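Apoptosis regulator Bcl-2 homolog (Murid herpesvirus 4, PDB 4MI8) binds host Beclin 1 and the pro-apoptotic proteins BAK1 and BAX, inhibiting starvation-induced autophagy and protecting infected cells against apoptosis. Local coordinates at residues C30-S33 against A34-V37; F92-V95 against G96-V99; G107-T110 against E111-L115; M120-F123 against F124-N128. One frame throughout, in Å; residues are numbered along the deposited sequence.

Contact 1. Residues C30-S33 against A34-V37; sequences CVDS and AVLV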
loop_
_atom_site.group_PDB
_atom_site.type_symbol
_atom_site.label_atom_id
_atom_site.label_comp_id
_atom_site.label_asym_id
_atom_site.label_seq_id
_atom_site.Cartn_x
_atom_site.Cartn_y
_atom_site.Cartn_z
ATOM N N CYS A 30 0.456 18.454 11.068
ATOM C CA CYS A 30 0.433 17.723 12.326
ATOM C C CYS A 30 1.415 16.594 12.242
ATOM O O CYS A 30 1.790 16.022 13.266
ATOM C CB CYS A 30 -0.980 17.198 12.625
ATOM S SG CYS A 30 -2.248 18.512 12.646
ATOM N N VAL A 31 1.837 16.256 11.023
ATOM C CA VAL A 31 2.751 15.129 10.840
ATOM C C VAL A 31 4.200 15.594 11.087
ATOM O O VAL A 31 4.569 16.689 10.695
ATOM C CB VAL A 31 2.634 14.608 9.389
ATOM C CG1 VAL A 31 3.239 13.232 9.264
ATOM C CG2 VAL A 31 1.183 14.628 8.908
ATOM N N ASP A 32 5.024 14.761 11.701
ATOM C CA ASP A 32 6.440 15.005 11.707
ATOM C C ASP A 32 6.959 15.187 10.242
ATOM O O ASP A 32 6.705 14.338 9.383
ATOM C CB ASP A 32 7.133 13.846 12.415
ATOM C CG ASP A 32 8.595 13.645 11.965
ATOM O OD1 ASP A 32 9.045 14.251 10.958
ATOM O OD2 ASP A 32 9.331 12.852 12.584
ATOM N N SER A 33 7.709 16.271 9.977
ATOM C CA SER A 33 8.263 16.557 8.616
ATOM C C SER A 33 8.835 15.391 7.839
ATOM O O SER A 33 8.438 15.144 6.729
ATOM C CB SER A 33 9.347 17.624 8.726
ATOM O OG SER A 33 8.698 18.829 8.560
ATOM N N ALA A 34 9.785 14.685 8.445
ATOM C CA ALA A 34 10.490 13.544 7.827
ATOM C C ALA A 34 9.528 12.420 7.522
ATOM O O ALA A 34 9.680 11.724 6.522
ATOM C CB ALA A 34 11.538 13.029 8.782
ATOM N N VAL A 35 8.550 12.226 8.408
ATOM C CA VAL A 35 7.549 11.235 8.150
ATOM C C VAL A 35 6.687 11.745 6.972
ATOM O O VAL A 35 6.290 10.981 6.109
ATOM C CB VAL A 35 6.664 11.019 9.382
ATOM C CG1 VAL A 35 5.371 10.317 8.980
ATOM C CG2 VAL A 35 7.434 10.250 10.485
ATOM N N LEU A 36 6.359 13.034 6.968
ATOM C CA LEU A 36 5.538 13.534 5.880
ATOM C C LEU A 36 6.283 13.353 4.506
ATOM O O LEU A 36 5.682 13.137 3.439
ATOM C CB LEU A 36 5.248 15.008 6.129
ATOM C CG LEU A 36 4.373 15.646 5.061
ATOM C CD1 LEU A 36 3.076 14.821 4.963
ATOM C CD2 LEU A 36 4.108 17.127 5.361
ATOM N N VAL A 37 7.602 13.422 4.554
ATOM C CA VAL A 37 8.395 13.177 3.337
ATOM C C VAL A 37 8.171 11.736 2.807
ATOM O O VAL A 37 7.920 11.550 1.602
ATOM C CB VAL A 37 9.880 13.590 3.500
ATOM C CG1 VAL A 37 10.734 13.097 2.312
ATOM C CG2 VAL A 37 9.931 15.093 3.535
#
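Asp32 OD1 is approached by two backbone amides of the next helix. Val35 N donates to Asp32 OD1 over 3.3 Å, with the N-H pointing almost straight at the oxygen (163°). This donor sits well above the carboxylate plane. Ala34 N is nearer, at 2.7 Å from Asp32 OD1, but its bond is strongly bent and weak. The carboxylate curls forward over the first turn, with CG anti to the backbone N (chi1 154°). The other oxygen, OD2, rests against a methyl of Val35. Asp32 also uses its main chain: Leu36 N donates to Asp32 O at 2.8 Å. Val37 N bonds to Ser33 O one residue on, and the regular helix pattern starts at once. The negative carboxylate lies at the helix N-terminus, where it would be favoured by the helix dipole. Beside this polar cap is an apolar patch. Val31 CG1 touches Val35 CG1 at 3.6 Å, the two side chains crossing at about a right angle. Val31 CG1 also lies 4.1 Å from Leu36 CB. Val35 is buried and also packs on Tyr10 and Ala17 of helix 8-23. An Asp N-cap, with Val31 before it reaching Leu36 in the next turn as in a hydrophobic staple, is a classic start for a helix, here helix 33-56 of a Bcl-2-like helical bundle.

Contact 2. Residues F92-V95 against G96-V99; sequences FFDV and GRYV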
loop_
_atom_site.group_PDB
_atom_site.type_symbol
_atom_site.label_atom_id
_atom_site.label_comp_id
_atom_site.label_asym_id
_atom_site.label_seq_id
_atom_site.Cartn_x
_atom_site.Cartn_y
_atom_site.Cartn_z
ATOM N N PHE A 92 1.238 -3.228 -2.844
ATOM C CA PHE A 92 0.691 -3.449 -1.505
ATOM C C PHE A 92 0.135 -2.105 -0.946
ATOM O O PHE A 92 -1.003 -1.995 -0.392
ATOM C CB PHE A 92 1.831 -4.061 -0.670
ATOM C CG PHE A 92 1.678 -3.942 0.844
ATOM C CD1 PHE A 92 2.147 -2.833 1.500
ATOM C CD2 PHE A 92 1.257 -5.057 1.617
ATOM C CE1 PHE A 92 2.143 -2.783 2.902
ATOM C CE2 PHE A 92 1.218 -4.999 3.019
ATOM C CZ PHE A 92 1.673 -3.849 3.666
ATOM N N PHE A 93 0.940 -1.071 -1.061
ATOM C CA PHE A 93 0.458 0.194 -0.534
ATOM C C PHE A 93 -0.674 0.717 -1.362
ATOM O O PHE A 93 -1.515 1.434 -0.826
ATOM C CB PHE A 93 1.601 1.230 -0.442
ATOM C CG PHE A 93 2.434 1.093 0.824
ATOM C CD1 PHE A 93 1.890 1.468 2.072
ATOM C CD2 PHE A 93 3.756 0.535 0.785
ATOM C CE1 PHE A 93 2.644 1.304 3.232
ATOM C CE2 PHE A 93 4.513 0.344 2.003
ATOM C CZ PHE A 93 3.973 0.719 3.196
ATOM N N ASP A 94 -0.695 0.455 -2.674
ATOM C CA ASP A 94 -1.787 1.062 -3.512
ATOM C C ASP A 94 -3.046 0.327 -3.233
ATOM O O ASP A 94 -4.163 0.880 -3.369
ATOM C CB ASP A 94 -1.502 0.876 -5.007
ATOM C CG ASP A 94 -2.405 1.717 -5.878
ATOM O OD1 ASP A 94 -2.821 2.823 -5.424
ATOM O OD2 ASP A 94 -2.690 1.334 -7.056
ATOM N N VAL A 95 -2.923 -0.981 -2.942
ATOM C CA VAL A 95 -4.156 -1.680 -2.470
ATOM C C VAL A 95 -4.717 -1.042 -1.201
ATOM O O VAL A 95 -5.954 -0.745 -1.109
ATOM C CB VAL A 95 -3.930 -3.179 -2.281
ATOM C CG1 VAL A 95 -5.101 -3.768 -1.498
ATOM C CG2 VAL A 95 -3.620 -3.815 -3.678
ATOM N N GLY A 96 -3.834 -0.784 -0.225
ATOM C CA GLY A 96 -4.287 -0.120 1.035
ATOM C C GLY A 96 -4.832 1.289 0.739
ATOM O O GLY A 96 -5.782 1.734 1.393
ATOM N N ARG A 97 -4.238 2.012 -0.221
ATOM C CA ARG A 97 -4.740 3.328 -0.567
ATOM C C ARG A 97 -6.119 3.252 -1.184
ATOM O O ARG A 97 -6.953 4.106 -0.902
ATOM C CB ARG A 97 -3.817 4.038 -1.546
ATOM C CG ARG A 97 -4.310 5.422 -1.930
ATOM C CD ARG A 97 -3.324 6.243 -2.818
ATOM N NE ARG A 97 -3.118 5.623 -4.131
ATOM C CZ ARG A 97 -3.557 6.159 -5.289
ATOM N NH1 ARG A 97 -4.179 7.327 -5.320
ATOM N NH2 ARG A 97 -3.311 5.582 -6.446
ATOM N N TYR A 98 -6.338 2.238 -2.053
ATOM C CA TYR A 98 -7.641 2.020 -2.670
ATOM C C TYR A 98 -8.665 1.795 -1.547
ATOM O O TYR A 98 -9.675 2.487 -1.517
ATOM C CB TYR A 98 -7.670 0.781 -3.589
ATOM C CG TYR A 98 -9.031 0.657 -4.309
ATOM C CD1 TYR A 98 -9.269 1.370 -5.498
ATOM C CD2 TYR A 98 -10.092 -0.133 -3.792
ATOM C CE1 TYR A 98 -10.500 1.311 -6.163
ATOM C CE2 TYR A 98 -11.331 -0.208 -4.461
ATOM C CZ TYR A 98 -11.516 0.522 -5.654
ATOM O OH TYR A 98 -12.699 0.521 -6.381
ATOM N N VAL A 99 -8.432 0.810 -0.673
ATOM C CA VAL A 99 -9.368 0.522 0.409
ATOM C C VAL A 99 -9.747 1.827 1.169
ATOM O O VAL A 99 -10.934 2.195 1.219
ATOM C CB VAL A 99 -8.846 -0.510 1.409
ATOM C CG1 VAL A 99 -9.856 -0.657 2.554
ATOM C CG2 VAL A 99 -8.626 -1.835 0.717
#
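Asp94 and Arg97 meet because of their torsions. Both side chains leave with CG anti to the backbone N (Asp94 chi1 -168°). The arginine then runs extended until it bends at chi3 (65°), which folds its guanidinium back toward the preceding turn. The result is a salt bridge three residues apart along the helix. Arg97 NH2 donates to Asp94 OD1 at 3.0 Å, on the syn side, tilted out of the carboxylate plane. Arg97 NE reaches Asp94 OD1 at 3.1 Å, in a weak bond. One carboxylate oxygen therefore takes two N-H groups from one edge of the guanidinium, and the two planes are nearly coplanar (17°). Asp94 OD2 is held elsewhere, by Tyr61 OH and by a salt bridge to Arg50 NE. The carboxylate is buried and is paired with two arginines, which probably keeps it ionised. The backbone keeps ordinary helix bonds: Gly96 N to Phe92 O at 3.1 Å and Val99 N to Val95 O at 3.0 Å. Phe93 packs on helices 8-23 and 33-56, meeting Phe18 edge-to-face. On another side, Val95 packs on an apolar side chain of the bound Beclin 1 peptide. This fits the buried central helix of the Bcl-2 fold, here helix 86-103, which borders the groove holding the BH3 peptide.

Contact 3. Residues G107-T110 against E111-L115; sequences GSWT and EDHEL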
loop_
_atom_site.group_PDB
_atom_site.type_symbol
_atom_site.label_atom_id
_atom_site.label_comp_id
_atom_site.label_asym_id
_atom_site.label_seq_id
_atom_site.Cartn_x
_atom_site.Cartn_y
_atom_site.Cartn_z
ATOM N N GLY A 107 -12.826 10.529 4.757
ATOM C CA GLY A 107 -12.369 11.552 5.704
ATOM C C GLY A 107 -12.481 11.181 7.174
ATOM O O GLY A 107 -12.617 12.051 8.008
ATOM N N SER A 108 -12.423 9.891 7.486
ATOM C CA SER A 108 -12.579 9.452 8.870
ATOM C C SER A 108 -11.609 8.343 9.273
ATOM O O SER A 108 -11.238 7.499 8.459
ATOM C CB SER A 108 -14.019 9.001 9.125
ATOM O OG SER A 108 -14.944 9.856 8.476
ATOM N N TRP A 109 -11.210 8.357 10.542
ATOM C CA TRP A 109 -10.352 7.326 11.094
ATOM C C TRP A 109 -11.183 6.345 11.866
ATOM O O TRP A 109 -11.149 6.313 13.115
ATOM C CB TRP A 109 -9.288 7.940 11.995
ATOM C CG TRP A 109 -8.117 7.024 12.258
ATOM C CD1 TRP A 109 -7.585 6.656 13.491
ATOM C CD2 TRP A 109 -7.289 6.324 11.264
ATOM N NE1 TRP A 109 -6.520 5.806 13.331
ATOM C CE2 TRP A 109 -6.290 5.567 12.022
ATOM C CE3 TRP A 109 -7.276 6.254 9.879
ATOM C CZ2 TRP A 109 -5.336 4.784 11.399
ATOM C CZ3 TRP A 109 -6.306 5.459 9.263
ATOM C CH2 TRP A 109 -5.362 4.743 10.007
ATOM N N THR A 110 -11.945 5.537 11.138
ATOM C CA THR A 110 -12.886 4.585 11.736
ATOM C C THR A 110 -12.129 3.396 12.236
ATOM O O THR A 110 -10.913 3.279 12.000
ATOM C CB THR A 110 -13.933 4.085 10.733
ATOM O OG1 THR A 110 -13.297 3.193 9.831
ATOM C CG2 THR A 110 -14.524 5.253 9.940
ATOM N N GLU A 111 -12.867 2.504 12.875
ATOM C CA GLU A 111 -12.315 1.303 13.468
ATOM C C GLU A 111 -11.808 0.320 12.433
ATOM O O GLU A 111 -10.901 -0.434 12.732
ATOM C CB GLU A 111 -13.367 0.623 14.337
ATOM C CG GLU A 111 -13.974 1.554 15.401
ATOM C CD GLU A 111 -12.977 1.963 16.510
ATOM O OE1 GLU A 111 -12.508 1.045 17.234
ATOM O OE2 GLU A 111 -12.670 3.187 16.677
ATOM N N ASP A 112 -12.434 0.307 11.253
ATOM C CA ASP A 112 -11.981 -0.467 10.102
ATOM C C ASP A 112 -10.670 0.053 9.522
ATOM O O ASP A 112 -9.856 -0.750 9.060
ATOM C CB ASP A 112 -12.991 -0.427 8.975
ATOM C CG ASP A 112 -14.129 -1.366 9.191
ATOM O OD1 ASP A 112 -14.037 -2.209 10.114
ATOM O OD2 ASP A 112 -15.118 -1.253 8.433
ATOM N N HIS A 113 -10.486 1.375 9.515
ATOM C CA HIS A 113 -9.163 1.918 9.231
ATOM C C HIS A 113 -8.102 1.341 10.103
ATOM O O HIS A 113 -7.011 1.004 9.618
ATOM C CB HIS A 113 -9.134 3.394 9.406
ATOM C CG HIS A 113 -9.860 4.140 8.335
ATOM N ND1 HIS A 113 -11.195 4.270 8.333
ATOM C CD2 HIS A 113 -9.379 4.863 7.243
ATOM C CE1 HIS A 113 -11.558 5.024 7.263
ATOM N NE2 HIS A 113 -10.436 5.395 6.611
ATOM N N GLU A 114 -8.411 1.199 11.391
ATOM C CA GLU A 114 -7.476 0.653 12.381
ATOM C C GLU A 114 -7.180 -0.785 12.090
ATOM O O GLU A 114 -6.087 -1.228 12.272
ATOM C CB GLU A 114 -7.991 0.856 13.821
ATOM C CG GLU A 114 -7.661 2.268 14.349
ATOM C CD GLU A 114 -8.443 2.701 15.614
ATOM O OE1 GLU A 114 -9.442 2.030 16.012
ATOM O OE2 GLU A 114 -8.063 3.738 16.224
ATOM N N LEU A 115 -8.170 -1.492 11.579
ATOM C CA LEU A 115 -8.061 -2.900 11.173
ATOM C C LEU A 115 -7.226 -3.057 9.891
ATOM O O LEU A 115 -6.321 -3.913 9.775
ATOM C CB LEU A 115 -9.474 -3.369 10.888
ATOM C CG LEU A 115 -9.787 -4.797 11.207
ATOM C CD1 LEU A 115 -9.846 -4.958 12.741
ATOM C CD2 LEU A 115 -11.112 -5.065 10.493
#
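Trp109 lies across His113, with CB of the histidine over one face of its indole. His113 CB is 3.8 Å from the centroid of the Trp109 six-membered ring and 26° off the ring normal, a CH-pi contact. It sits nearer the rim than the middle: His113 CB is 3.4 Å from Trp109 CE3. The two rings meet obliquely, with planes at 48°. Glu114 lies on the same side of the indole, out toward NE1. Glu114 CG is 3.9 Å from Trp109 NE1, and the carboxylate stands almost perpendicular to the indole (85°). The histidine ring is also approached at its edge, where Thr110 OG1 is 2.8 Å from His113 ND1. They share a hydrogen bond in which either may be the donor. OG1 gets there because it sits between the backbone N and the carbonyl carbon of Thr110. This residue is the N-cap of helix 111-126, the helix that follows the central one in this Bcl-2-like bundle. Asp112 N gives Thr110 OG1 the capping bond, weak at 3.3 Å, and Glu114 N gives Thr110 O another weak one. The buried histidine thus adds a side-chain bond to a cap whose other two bonds, to OG1 and to Thr110 O, are weak. Its flank is completed by Ser23 and Leu104. The indole extends from the loop onto helix 8-23, where it packs on Thr16, Leu19 and Lys20.

Contact 4. Residues M120-F123 against F124-N128; sequences MTHF and FIENN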
loop_
_atom_site.group_PDB
_atom_site.type_symbol
_atom_site.label_atom_id
_atom_site.label_comp_id
_atom_site.label_asym_id
_atom_site.label_seq_id
_atom_site.Cartn_x
_atom_site.Cartn_y
_atom_site.Cartn_z
ATOM N N MET A 120 -2.122 -4.393 7.476
ATOM C CA MET A 120 -0.969 -3.974 6.627
ATOM C C MET A 120 0.293 -3.959 7.444
ATOM O O MET A 120 1.334 -4.412 6.964
ATOM C CB MET A 120 -1.176 -2.620 5.937
ATOM C CG MET A 120 -2.190 -2.682 4.813
ATOM S SD MET A 120 -2.445 -1.026 4.099
ATOM C CE MET A 120 -0.862 -0.854 3.254
ATOM N N THR A 121 0.214 -3.445 8.667
ATOM C CA THR A 121 1.378 -3.361 9.541
ATOM C C THR A 121 1.869 -4.742 9.963
ATOM O O THR A 121 3.071 -4.964 10.113
ATOM C CB THR A 121 1.077 -2.528 10.802
ATOM O OG1 THR A 121 0.626 -1.223 10.419
ATOM C CG2 THR A 121 2.323 -2.398 11.663
ATOM N N HIS A 122 0.935 -5.668 10.155
ATOM C CA HIS A 122 1.271 -7.014 10.577
ATOM C C HIS A 122 1.861 -7.815 9.454
ATOM O O HIS A 122 2.645 -8.761 9.686
ATOM C CB HIS A 122 0.041 -7.721 11.135
ATOM C CG HIS A 122 -0.484 -7.112 12.413
ATOM N ND1 HIS A 122 -1.758 -7.267 12.817
ATOM C CD2 HIS A 122 0.143 -6.330 13.380
ATOM C CE1 HIS A 122 -1.940 -6.618 13.983
ATOM N NE2 HIS A 122 -0.775 -6.046 14.327
ATOM N N PHE A 123 1.500 -7.460 8.225
ATOM C CA PHE A 123 1.976 -8.144 7.083
ATOM C C PHE A 123 3.322 -7.576 6.694
ATOM O O PHE A 123 4.240 -8.335 6.410
ATOM C CB PHE A 123 0.962 -8.058 5.936
ATOM C CG PHE A 123 1.349 -8.886 4.762
ATOM C CD1 PHE A 123 2.407 -8.477 3.943
ATOM C CD2 PHE A 123 0.724 -10.133 4.516
ATOM C CE1 PHE A 123 2.840 -9.256 2.863
ATOM C CE2 PHE A 123 1.124 -10.895 3.416
ATOM C CZ PHE A 123 2.178 -10.460 2.577
ATOM N N PHE A 124 3.439 -6.234 6.651
ATOM C CA PHE A 124 4.704 -5.616 6.255
ATOM C C PHE A 124 5.807 -6.180 7.182
ATOM O O PHE A 124 6.860 -6.636 6.716
ATOM C CB PHE A 124 4.591 -4.104 6.426
ATOM C CG PHE A 124 5.725 -3.333 5.857
ATOM C CD1 PHE A 124 6.901 -3.148 6.557
ATOM C CD2 PHE A 124 5.583 -2.743 4.586
ATOM C CE1 PHE A 124 7.937 -2.392 6.028
ATOM C CE2 PHE A 124 6.593 -2.007 4.032
ATOM C CZ PHE A 124 7.759 -1.806 4.749
ATOM N N ILE A 125 5.571 -6.122 8.486
ATOM C CA ILE A 125 6.582 -6.610 9.431
ATOM C C ILE A 125 6.780 -8.132 9.408
ATOM O O ILE A 125 7.898 -8.570 9.166
ATOM C CB ILE A 125 6.396 -6.069 10.852
ATOM C CG1 ILE A 125 6.406 -4.524 10.804
ATOM C CG2 ILE A 125 7.518 -6.595 11.736
ATOM C CD1 ILE A 125 6.151 -3.822 12.115
ATOM N N GLU A 126 5.717 -8.917 9.588
ATOM C CA GLU A 126 5.859 -10.378 9.618
ATOM C C GLU A 126 6.572 -10.868 8.368
ATOM O O GLU A 126 7.363 -11.795 8.458
ATOM C CB GLU A 126 4.526 -11.097 9.839
ATOM C CG GLU A 126 4.193 -11.292 11.321
ATOM C CD GLU A 126 2.784 -10.801 11.733
ATOM O OE1 GLU A 126 1.802 -11.168 11.041
ATOM O OE2 GLU A 126 2.632 -10.054 12.759
ATOM N N ASN A 127 6.365 -10.202 7.225
ATOM C CA ASN A 127 7.053 -10.586 5.989
ATOM C C ASN A 127 8.377 -9.904 5.768
ATOM O O ASN A 127 9.001 -10.073 4.733
ATOM C CB ASN A 127 6.151 -10.450 4.748
ATOM C CG ASN A 127 5.086 -11.531 4.703
ATOM O OD1 ASN A 127 5.260 -12.569 4.022
ATOM N ND2 ASN A 127 4.016 -11.355 5.502
ATOM N N ASN A 128 8.825 -9.129 6.733
ATOM C CA ASN A 128 10.061 -8.376 6.549
ATOM C C ASN A 128 10.093 -7.569 5.251
ATOM O O ASN A 128 11.090 -7.538 4.563
ATOM C CB ASN A 128 11.259 -9.323 6.665
ATOM C CG ASN A 128 12.582 -8.595 6.857
ATOM O OD1 ASN A 128 12.638 -7.478 7.376
ATOM N ND2 ASN A 128 13.657 -9.234 6.427
#
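Phe123 and Asn127 pack face to face at the C-terminal end of helix 111-126, which closes in a Schellman motif. The amide plane of Asn127 is 15° from the ring plane. Asn127 ND2 stands over the centre of the Phe123 ring, 3.3 Å above its plane. Asn127 CG is anti to the carbonyl carbon (chi1 -72°), which turns the amide back over Phe123. This is the tight part of the contact. Phe123 O accepts from Asn127 N at 2.9 Å and from Asn127 ND2 at 3.2 Å; the second bond helps hold the amide over the ring. Asn128 then takes positive phi, and Asn128 N bonds to Ile125 O at 2.7 Å. The ring of Phe123 also meets Phe76 of helix 68-81. Phe124 faces inward too, next to Trp11 and Ile15 of helix 8-23. His122 and Glu126 lie on the exposed side. There the placement of the Glu126 side chain is doubtful, because the model brings it too close to His122 O. Thr121 and Ile125 lie side by side, Thr121 against helix 8-23. Thr121 OG1 bonds back to Asn117 O, while Thr121 CG2 lies 4.1 Å from Ile125 CD1.

Contacts 2 and 4 are the pair that touch. Phe92 CZ lies 3.4 Å from Met120 O, Gly96 CA lies 3.7 Å from Met120 SD, and Phe93 CE2 lies 3.7 Å from Phe124 CE2. This joins helix 86-103 to helix 111-126 in the core. Contacts 3 and 4 are the start and end of helix 111-126, with centres about 19 Å apart. Contact 1 is remote, its centre 20 to 22 Å from those of the others. Helix 8-23 connects them all: it packs on Val35, Phe93, Trp109 and Phe124. The bound Beclin 1 peptide is reached from contact 2, through Val95.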